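Local coordinates for saframycin Mx1 synthetase B (Legionella pneumophila subsp. pneumophila, PDB 3KXW), which belongs to the ANL superfamily of AMP-binding enzymes and binds 5'-O-[(S)-(dodecanoyloxy)(hydroxy)phosphoryl]adenosine in a pocket, at residues Lys283-Gly297 with Ala312-Cys326. Sequence-based numbering, arbitrary orientation.
Sequences KEGLDLSSWVTAFNG and AFKEFGFRKEAFYPC. With 1ZZ (5'-O-[(S)-(dodecanoyloxy)(hydroxy)phosphoryl]adenosine), chain B.
K283 lies across the face of the F316 ring, its CB 3.8 Å from the ring centroid in a CH-pi contact, while L286 O meets the same ring at its edge. Beyond CG the lysine chain runs extended, and this carries NZ to A312 O at 2.8 Å, in the carbonyl plane and on a lone pair; E280 gives the ammonium a salt-bridge partner as well. L286 and L288 bring their CD1 methyls to F313, and L288 CD1 also reaches F318 CB. Beside them L288 N donates to F316 O almost in line with the carbonyl (2.7 Å). Farther on, a water that accepts from R319 N and lies within hydrogen-bonding reach of L288 O and W291 O joins the two segments.

F318 turns its edge toward the face of the W291 six-membered ring, the planes at 63° and the centroids 5.3 Å apart. W291 CG is anti to the backbone N (chi1 -169°), which turns the indole face to that edge; A294 CB packs over the same indole face and also touches the F318 edge. F318 CZ in turn sits over a face of F323.

From A294 N to A322 O (2.8 Å) onward, parallel strands 293-296 and 323-326 exchange backbone bonds, ending with C326 N to N296 O. On the face opposite A294, F323 and N296, T293 CG2 packs on Y324 CB, and F295 CB approaches C326 SG. At this end, F295 lays a ring face against C2 of 1ZZ at the far end of its dodecanoyl chain, while C326 O accepts from N5, the adenine amino group of 1ZZ (2.9 Å).

Helix 303-313 connects the strands as a beta-alpha-beta crossover, with its F309 and M306 packing on W291 and F323; helix 250-259 also touches W291, and strand 263-266 flanks 293-296 in the same sheet.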
loop_
_atom_site.group_PDB
_atom_site.type_symbol
_atom_site.label_atom_id
_atom_site.label_comp_id
_atom_site.label_asym_id
_atom_site.label_seq_id
_atom_site.Cartn_x
_atom_site.Cartn_y
_atom_site.Cartn_z
ATOM N N LYS A 283 0.341 15.457 22.083
ATOM C CA LYS A 283 1.210 16.039 21.053
ATOM C C LYS A 283 2.472 16.673 21.642
ATOM O O LYS A 283 3.426 16.968 20.916
ATOM C CB LYS A 283 0.472 17.104 20.245
ATOM C CG LYS A 283 -0.847 16.642 19.602
ATOM C CD LYS A 283 -1.558 17.791 18.922
ATOM C CE LYS A 283 -2.903 17.343 18.322
ATOM N NZ LYS A 283 -3.624 18.526 17.773
ATOM N N GLU A 284 2.464 16.911 22.947
ATOM C CA GLU A 284 3.610 17.542 23.606
ATOM C C GLU A 284 4.874 16.723 23.354
ATOM O O GLU A 284 4.880 15.514 23.532
ATOM C CB GLU A 284 3.343 17.702 25.112
ATOM C CG GLU A 284 4.006 18.950 25.694
ATOM C CD GLU A 284 3.687 19.217 27.175
ATOM O OE1 GLU A 284 2.628 18.769 27.683
ATOM O OE2 GLU A 284 4.518 19.895 27.833
ATOM N N GLY A 285 5.941 17.372 22.906
ATOM C CA GLY A 285 7.139 16.632 22.563
ATOM C C GLY A 285 7.385 16.423 21.069
ATOM O O GLY A 285 8.490 16.059 20.680
ATOM N N LEU A 286 6.377 16.643 20.221
ATOM C CA LEU A 286 6.588 16.479 18.781
ATOM C C LEU A 286 7.390 17.639 18.207
ATOM O O LEU A 286 7.328 18.740 18.716
ATOM C CB LEU A 286 5.253 16.384 18.038
ATOM C CG LEU A 286 4.387 15.175 18.359
ATOM C CD1 LEU A 286 3.074 15.246 17.562
ATOM C CD2 LEU A 286 5.145 13.876 18.078
ATOM N N ASP A 287 8.129 17.374 17.137
ATOM C CA ASP A 287 8.789 18.402 16.341
ATOM C C ASP A 287 8.915 17.834 14.945
ATOM O O ASP A 287 9.757 16.981 14.694
ATOM C CB ASP A 287 10.180 18.724 16.875
ATOM C CG ASP A 287 10.950 19.686 15.967
ATOM O OD1 ASP A 287 10.380 20.223 14.993
ATOM O OD2 ASP A 287 12.137 19.933 16.246
ATOM N N LEU A 288 8.076 18.319 14.042
ATOM C CA LEU A 288 7.965 17.732 12.723
ATOM C C LEU A 288 8.619 18.617 11.671
ATOM O O LEU A 288 8.344 18.478 10.477
ATOM C CB LEU A 288 6.478 17.504 12.383
ATOM C CG LEU A 288 5.750 16.587 13.381
ATOM C CD1 LEU A 288 4.216 16.568 13.134
ATOM C CD2 LEU A 288 6.342 15.163 13.441
ATOM N N SER A 289 9.476 19.544 12.105
ATOM C CA SER A 289 10.106 20.464 11.150
ATOM C C SER A 289 10.997 19.776 10.111
ATOM O O SER A 289 11.168 20.305 9.024
ATOM C CB SER A 289 10.900 21.573 11.869
ATOM O OG SER A 289 11.795 21.007 12.813
ATOM N N SER A 290 11.576 18.625 10.450
ATOM C CA SER A 290 12.434 17.889 9.517
ATOM C C SER A 290 11.651 17.298 8.347
ATOM O O SER A 290 12.222 16.997 7.287
ATOM C CB SER A 290 13.197 16.746 10.226
ATOM O OG SER A 290 12.339 15.684 10.658
ATOM N N TRP A 291 10.349 17.110 8.566
ATOM C CA TRP A 291 9.473 16.342 7.675
ATOM C C TRP A 291 9.038 17.205 6.484
ATOM O O TRP A 291 8.023 17.888 6.545
ATOM C CB TRP A 291 8.263 15.839 8.483
ATOM C CG TRP A 291 7.396 14.807 7.794
ATOM C CD1 TRP A 291 7.664 14.135 6.629
ATOM C CD2 TRP A 291 6.135 14.314 8.258
ATOM N NE1 TRP A 291 6.623 13.269 6.335
ATOM C CE2 TRP A 291 5.682 13.360 7.322
ATOM C CE3 TRP A 291 5.337 14.600 9.370
ATOM C CZ2 TRP A 291 4.467 12.680 7.476
ATOM C CZ3 TRP A 291 4.137 13.933 9.518
ATOM C CH2 TRP A 291 3.714 12.979 8.584
ATOM N N VAL A 292 9.830 17.198 5.416
ATOM C CA VAL A 292 9.591 18.105 4.289
ATOM C C VAL A 292 8.771 17.518 3.151
ATOM O O VAL A 292 8.266 18.266 2.324
ATOM C CB VAL A 292 10.911 18.690 3.713
ATOM C CG1 VAL A 292 11.665 19.446 4.789
ATOM C CG2 VAL A 292 11.782 17.587 3.069
ATOM N N THR A 293 8.626 16.191 3.130
ATOM C CA THR A 293 7.791 15.524 2.134
ATOM C C THR A 293 6.909 14.496 2.823
ATOM O O THR A 293 7.382 13.436 3.249
ATOM C CB THR A 293 8.619 14.809 1.072
ATOM O OG1 THR A 293 9.482 15.751 0.442
ATOM C CG2 THR A 293 7.702 14.173 0.010
ATOM N N ALA A 294 5.637 14.835 2.953
ATOM C CA ALA A 294 4.649 13.946 3.575
ATOM C C ALA A 294 3.799 13.433 2.433
ATOM O O ALA A 294 2.813 14.092 2.036
ATOM C CB ALA A 294 3.797 14.716 4.568
ATOM N N PHE A 295 4.185 12.291 1.854
ATOM C CA PHE A 295 3.499 11.879 0.626
ATOM C C PHE A 295 2.146 11.242 0.923
ATOM O O PHE A 295 1.925 10.695 2.009
ATOM C CB PHE A 295 4.381 11.010 -0.279
ATOM C CG PHE A 295 4.751 9.685 0.330
ATOM C CD1 PHE A 295 5.954 9.526 1.008
ATOM C CD2 PHE A 295 3.896 8.600 0.201
ATOM C CE1 PHE A 295 6.292 8.296 1.578
ATOM C CE2 PHE A 295 4.227 7.372 0.763
ATOM C CZ PHE A 295 5.407 7.214 1.444
ATOM N N ASN A 296 1.232 11.394 -0.024
ATOM C CA ASN A 296 -0.128 10.948 0.138
ATOM C C ASN A 296 -0.541 10.311 -1.178
ATOM O O ASN A 296 -0.807 11.013 -2.155
ATOM C CB ASN A 296 -1.020 12.152 0.457
ATOM C CG ASN A 296 -2.436 11.760 0.796
ATOM O OD1 ASN A 296 -2.845 10.616 0.597
ATOM N ND2 ASN A 296 -3.212 12.724 1.285
ATOM N N GLY A 297 -0.576 8.982 -1.198
ATOM C CA GLY A 297 -0.923 8.235 -2.397
ATOM C C GLY A 297 -1.465 6.851 -2.061
ATOM O O GLY A 297 -1.299 6.384 -0.932
ATOM N N ALA A 312 -4.048 20.335 12.940
ATOM C CA ALA A 312 -3.749 19.544 14.132
ATOM C C ALA A 312 -2.262 19.533 14.526
ATOM O O ALA A 312 -1.936 19.352 15.707
ATOM C CB ALA A 312 -4.281 18.097 13.970
ATOM N N PHE A 313 -1.362 19.720 13.560
ATOM C CA PHE A 313 0.065 19.562 13.866
ATOM C C PHE A 313 0.973 20.764 13.581
ATOM O O PHE A 313 2.168 20.717 13.849
ATOM C CB PHE A 313 0.599 18.249 13.265
ATOM C CG PHE A 313 -0.077 17.045 13.851
ATOM C CD1 PHE A 313 0.287 16.591 15.107
ATOM C CD2 PHE A 313 -1.132 16.428 13.200
ATOM C CE1 PHE A 313 -0.332 15.513 15.681
ATOM C CE2 PHE A 313 -1.787 15.338 13.792
ATOM C CZ PHE A 313 -1.389 14.891 15.025
ATOM N N LYS A 314 0.387 21.827 13.050
ATOM C CA LYS A 314 1.137 23.028 12.687
ATOM C C LYS A 314 1.871 23.630 13.866
ATOM O O LYS A 314 2.951 24.181 13.705
ATOM C CB LYS A 314 0.214 24.074 12.031
ATOM C CG LYS A 314 -0.783 24.741 12.953
ATOM C CD LYS A 314 -1.619 25.782 12.181
ATOM C CE LYS A 314 -2.532 26.591 13.112
ATOM N NZ LYS A 314 -3.433 27.521 12.346
ATOM N N GLU A 315 1.298 23.519 15.058
ATOM C CA GLU A 315 1.975 24.048 16.231
ATOM C C GLU A 315 3.218 23.224 16.599
ATOM O O GLU A 315 4.050 23.656 17.410
ATOM C CB GLU A 315 1.004 24.199 17.404
ATOM C CG GLU A 315 -0.170 25.147 17.088
ATOM C CD GLU A 315 0.269 26.530 16.594
ATOM O OE1 GLU A 315 1.363 27.010 16.983
ATOM O OE2 GLU A 315 -0.484 27.167 15.821
ATOM N N PHE A 316 3.368 22.063 15.969
ATOM C CA PHE A 316 4.537 21.227 16.228
ATOM C C PHE A 316 5.467 21.091 15.035
ATOM O O PHE A 316 6.151 20.085 14.897
ATOM C CB PHE A 316 4.121 19.866 16.776
ATOM C CG PHE A 316 3.276 19.975 18.006
ATOM C CD1 PHE A 316 3.850 19.971 19.262
ATOM C CD2 PHE A 316 1.906 20.181 17.891
ATOM C CE1 PHE A 316 3.054 20.110 20.402
ATOM C CE2 PHE A 316 1.114 20.329 19.021
ATOM C CZ PHE A 316 1.685 20.296 20.270
ATOM N N GLY A 317 5.487 22.117 14.189
ATOM C CA GLY A 317 6.483 22.217 13.135
ATOM C C GLY A 317 6.064 21.634 11.795
ATOM O O GLY A 317 6.795 21.748 10.807
ATOM N N PHE A 318 4.884 21.026 11.736
ATOM C CA PHE A 318 4.414 20.507 10.457
ATOM C C PHE A 318 3.961 21.636 9.538
ATOM O O PHE A 318 3.177 22.486 9.946
ATOM C CB PHE A 318 3.282 19.473 10.620
ATOM C CG PHE A 318 2.851 18.875 9.300
ATOM C CD1 PHE A 318 3.593 17.851 8.719
ATOM C CD2 PHE A 318 1.745 19.365 8.624
ATOM C CE1 PHE A 318 3.228 17.314 7.479
ATOM C CE2 PHE A 318 1.365 18.853 7.385
ATOM C CZ PHE A 318 2.113 17.821 6.805
ATOM N N ARG A 319 4.423 21.630 8.285
ATOM C CA ARG A 319 4.024 22.644 7.314
ATOM C C ARG A 319 3.190 22.024 6.201
ATOM O O ARG A 319 3.504 20.950 5.713
ATOM C CB ARG A 319 5.260 23.339 6.709
ATOM C CG ARG A 319 5.907 24.353 7.654
ATOM C CD ARG A 319 7.108 25.087 7.014
ATOM N NE ARG A 319 6.699 25.843 5.841
ATOM C CZ ARG A 319 6.870 25.436 4.587
ATOM N NH1 ARG A 319 7.487 24.292 4.328
ATOM N NH2 ARG A 319 6.438 26.190 3.584
ATOM N N LYS A 320 2.134 22.703 5.786
ATOM C CA LYS A 320 1.230 22.097 4.805
ATOM C C LYS A 320 1.908 21.874 3.464
ATOM O O LYS A 320 1.495 20.988 2.705
ATOM C CB LYS A 320 -0.042 22.942 4.632
ATOM C CG LYS A 320 -1.168 22.230 3.855
ATOM C CD LYS A 320 -2.469 23.056 3.825
ATOM C CE LYS A 320 -3.611 22.298 3.102
ATOM N NZ LYS A 320 -4.873 23.126 2.966
ATOM N N GLU A 321 2.935 22.678 3.177
ATOM C CA GLU A 321 3.693 22.582 1.939
ATOM C C GLU A 321 4.425 21.239 1.842
ATOM O O GLU A 321 4.876 20.848 0.774
ATOM C CB GLU A 321 4.738 23.716 1.855
ATOM C CG GLU A 321 4.164 25.117 1.692
ATOM C CD GLU A 321 3.530 25.661 2.971
ATOM O OE1 GLU A 321 3.838 25.143 4.060
ATOM O OE2 GLU A 321 2.717 26.610 2.876
ATOM N N ALA A 322 4.581 20.558 2.965
ATOM C CA ALA A 322 5.235 19.253 2.954
ATOM C C ALA A 322 4.382 18.209 2.209
ATOM O O ALA A 322 4.907 17.233 1.641
ATOM C CB ALA A 322 5.506 18.788 4.378
ATOM N N PHE A 323 3.064 18.401 2.206
ATOM C CA PHE A 323 2.171 17.377 1.662
ATOM C C PHE A 323 2.442 17.185 0.197
ATOM O O PHE A 323 2.543 18.167 -0.544
ATOM C CB PHE A 323 0.701 17.750 1.852
ATOM C CG PHE A 323 0.105 17.233 3.125
ATOM C CD1 PHE A 323 0.088 15.870 3.397
ATOM C CD2 PHE A 323 -0.480 18.093 4.038
ATOM C CE1 PHE A 323 -0.499 15.393 4.557
ATOM C CE2 PHE A 323 -1.038 17.622 5.199
ATOM C CZ PHE A 323 -1.066 16.257 5.451
ATOM N N TYR A 324 2.544 15.918 -0.218
ATOM C CA TYR A 324 2.964 15.584 -1.574
ATOM C C TYR A 324 2.056 14.497 -2.124
ATOM O O TYR A 324 2.374 13.311 -2.001
ATOM C CB TYR A 324 4.413 15.087 -1.571
ATOM C CG TYR A 324 5.017 14.896 -2.945
ATOM C CD1 TYR A 324 5.640 15.941 -3.599
ATOM C CD2 TYR A 324 4.965 13.661 -3.582
ATOM C CE1 TYR A 324 6.214 15.774 -4.855
ATOM C CE2 TYR A 324 5.537 13.478 -4.853
ATOM C CZ TYR A 324 6.150 14.549 -5.483
ATOM O OH TYR A 324 6.697 14.374 -6.734
ATOM N N PRO A 325 0.921 14.902 -2.722
ATOM C CA PRO A 325 0.026 13.956 -3.393
ATOM C C PRO A 325 0.775 13.286 -4.531
ATOM O O PRO A 325 1.591 13.925 -5.188
ATOM C CB PRO A 325 -1.096 14.850 -3.939
ATOM C CG PRO A 325 -1.064 16.066 -3.069
ATOM C CD PRO A 325 0.386 16.272 -2.723
ATOM N N CYS A 326 0.521 12.004 -4.753
ATOM C CA CYS A 326 1.161 11.306 -5.871
ATOM C C CYS A 326 0.267 10.162 -6.294
ATOM O O CYS A 326 -0.574 9.702 -5.515
ATOM C CB CYS A 326 2.564 10.781 -5.479
ATOM S SG CYS A 326 2.691 9.963 -3.879
HETATM P P 1ZZ B . -1.677 -0.544 -6.049
HETATM C C1 1ZZ B . 9.625 7.235 -0.972
HETATM N N1 1ZZ B . -4.619 5.157 -6.444
HETATM O O1 1ZZ B . -1.292 2.345 -4.593
HETATM C C2 1ZZ B . 8.114 7.044 -1.157
HETATM N N2 1ZZ B . -2.915 6.565 -6.105
HETATM O O2 1ZZ B . -0.406 0.460 -5.672
HETATM C C3 1ZZ B . 7.692 7.181 -2.626
HETATM N N3 1ZZ B . -6.533 6.945 -6.574
HETATM O O3 1ZZ B . -1.328 -1.325 -7.217
HETATM C C4 1ZZ B . 6.302 6.568 -2.854
HETATM N N4 1ZZ B . -5.676 9.175 -6.248
HETATM O O4 1ZZ B . -1.947 -1.502 -4.778
HETATM C C5 1ZZ B . 5.640 7.054 -4.154
HETATM N N5 1ZZ B . -3.421 9.715 -5.973
HETATM O O5 1ZZ B . -3.076 0.326 -6.312
HETATM C C6 1ZZ B . 4.217 6.480 -4.212
HETATM O O6 1ZZ B . -4.650 2.689 -6.195
HETATM C C7 1ZZ B . 3.200 6.886 -5.307
HETATM O O7 1ZZ B . -6.639 3.245 -8.246
HETATM C C8 1ZZ B . 1.747 6.378 -5.219
HETATM O O8 1ZZ B . -4.857 2.162 -9.582
HETATM C C9 1ZZ B . 1.676 4.957 -5.802
HETATM C C10 1ZZ B . 0.567 4.071 -5.186
HETATM C C11 1ZZ B . 0.796 2.608 -5.662
HETATM C C12 1ZZ B . -0.560 1.879 -5.680
HETATM C C13 1ZZ B . -3.111 1.384 -7.245
HETATM C C14 1ZZ B . -4.380 1.970 -7.250
HETATM C C15 1ZZ B . -4.626 2.902 -8.492
HETATM C C16 1ZZ B . -5.623 3.689 -8.132
HETATM C C17 1ZZ B . -5.257 3.957 -6.754
HETATM C C18 1ZZ B . -3.190 5.322 -6.239
HETATM C C19 1ZZ B . -4.212 7.304 -6.178
HETATM C C20 1ZZ B . -5.183 6.474 -6.425
HETATM C C21 1ZZ B . -6.789 8.225 -6.450
HETATM C C22 1ZZ B . -4.513 8.787 -6.127
HETATM O O HOH W 1 6.967 19.862 8.134
#